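Local structure of uncharacterized protein lp_2664 (Lactobacillus plantarum WCFS1, 2PJQ) at residues D131-I136 with A200-V205. The protein is of unknown function but carries an HD domain, so it is probably a metal-dependent phosphohydrolase of the HD/PDEase superfamily. Residues are numbered along the deposited sequence; the frame is centred on the assembly and turned at random.
Sequences DAIGAI and AHRTAV
I133 meets CB of R202 with CG1 and CD1: with chi1 of 63° the isoleucine holds CG1 between its own backbone N and carbonyl carbon, while chi1 of -61° sets CG of R202 beside the arginine's backbone N, and the two side chains cross at about a right angle. In this all-helical HD-domain protein the contact joins the loop between helices 119-130 and 134-148 to the turn that leads into helix 204-219. CG1 of I133 lies 3.9 Å from CB of R202, and CD1 of I133 comes equally near that carbon. G134, at positive phi (74°), brings its CA to 3.8 Å from CB of R202, so the bare glycine backbone runs directly against the root of the arginine. CG1 of V205 approaches N of A135 at 4.4 Å, a loose van der Waals approach of a methyl group to the start of helix 134-148. Beyond CG the arginine stays extended to NE and carries its guanidinium away from the glycine: NH1 donates to the carbonyl O of L130, at the end of the preceding helix, and NH2 forms a salt bridge with D220 of the second subunit. The same subunit supplies E216, whose carboxylate accepts from the backbone N of both A135 and I136, so this buried junction also belongs to the dimer interface. OD1 of D131 makes a salt bridge with R37 and OD2 a hydrogen bond with ND1 of H34, the latter part of a histidine-aspartate cluster resembling an HD-type metal site, with no metal bound to it here; OD1 of D131 is 5.4 Å from NH1 of R202, opposite charges but not in contact. At the closest backbone approach, N of G134 sits 2.9 Å from O of R202.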
# COMPACT_ATOMS: atom_id res chain seq x y z
N ASP B 131 10.86 -9.81 6.41
CA ASP B 131 10.70 -8.62 5.60
C ASP B 131 9.25 -8.45 5.16
O ASP B 131 8.96 -7.64 4.28
CB ASP B 131 11.57 -8.70 4.35
CG ASP B 131 11.83 -7.33 3.75
OD1 ASP B 131 12.46 -6.48 4.43
OD2 ASP B 131 11.40 -7.09 2.59
N ALA B 132 8.35 -9.22 5.75
CA ALA B 132 6.94 -9.14 5.41
C ALA B 132 6.13 -8.79 6.65
O ALA B 132 4.94 -9.11 6.75
CB ALA B 132 6.45 -10.45 4.80
N ILE B 133 6.78 -8.14 7.60
CA ILE B 133 6.14 -7.74 8.83
C ILE B 133 6.82 -6.47 9.23
O ILE B 133 7.74 -6.02 8.54
CB ILE B 133 6.30 -8.81 9.96
CG1 ILE B 133 7.79 -8.98 10.32
CG2 ILE B 133 5.67 -10.13 9.52
CD1 ILE B 133 8.05 -10.04 11.41
N GLY B 134 6.40 -5.87 10.33
CA GLY B 134 7.01 -4.61 10.71
C GLY B 134 6.44 -3.59 9.74
O GLY B 134 5.63 -3.92 8.88
N ALA B 135 6.86 -2.33 9.90
CA ALA B 135 6.40 -1.23 9.06
C ALA B 135 6.59 -1.60 7.59
O ALA B 135 5.71 -1.33 6.75
CB ALA B 135 7.18 0.02 9.39
N ILE B 136 7.73 -2.21 7.29
CA ILE B 136 8.01 -2.61 5.93
C ILE B 136 6.97 -3.59 5.40
O ILE B 136 6.51 -3.46 4.26
CB ILE B 136 9.41 -3.20 5.82
CG1 ILE B 136 10.42 -2.05 5.71
CG2 ILE B 136 9.47 -4.15 4.64
CD1 ILE B 136 11.89 -2.47 5.67
N ALA B 200 10.21 -9.98 17.02
CA ALA B 200 9.55 -9.50 18.23
C ALA B 200 9.31 -7.99 18.24
O ALA B 200 8.35 -7.53 18.85
CB ALA B 200 10.36 -9.91 19.45
N HIS B 201 10.18 -7.21 17.60
CA HIS B 201 9.95 -5.77 17.57
C HIS B 201 9.39 -5.36 16.22
O HIS B 201 9.63 -4.27 15.71
CB HIS B 201 11.24 -4.97 17.83
CG HIS B 201 10.99 -3.51 18.11
ND1 HIS B 201 9.98 -2.79 17.49
CD2 HIS B 201 11.62 -2.64 18.93
CE1 HIS B 201 10.00 -1.55 17.93
NE2 HIS B 201 10.99 -1.43 18.80
N ARG B 202 8.61 -6.26 15.62
CA ARG B 202 8.04 -5.97 14.33
C ARG B 202 6.57 -6.35 14.25
O ARG B 202 5.99 -6.34 13.18
CB ARG B 202 8.86 -6.68 13.24
CG ARG B 202 10.30 -6.22 13.20
CD ARG B 202 11.05 -6.73 11.99
NE ARG B 202 12.28 -5.98 11.80
CZ ARG B 202 13.11 -6.13 10.77
NH1 ARG B 202 12.84 -7.02 9.83
NH2 ARG B 202 14.19 -5.37 10.65
N THR B 203 5.97 -6.66 15.40
CA THR B 203 4.56 -7.04 15.42
C THR B 203 3.69 -5.92 16.01
O THR B 203 2.56 -5.70 15.58
CB THR B 203 4.37 -8.32 16.27
OG1 THR B 203 5.35 -9.27 15.87
CG2 THR B 203 2.99 -8.94 16.05
N ALA B 204 4.24 -5.22 16.98
CA ALA B 204 3.53 -4.14 17.65
C ALA B 204 3.00 -3.11 16.66
O ALA B 204 1.91 -2.57 16.84
CB ALA B 204 4.43 -3.50 18.66
N VAL B 205 3.79 -2.84 15.63
CA VAL B 205 3.45 -1.85 14.60
C VAL B 205 2.32 -2.32 13.70
O VAL B 205 1.43 -1.56 13.36
CB VAL B 205 4.66 -1.58 13.69
CG1 VAL B 205 4.49 -0.23 13.01
CG2 VAL B 205 5.96 -1.66 14.51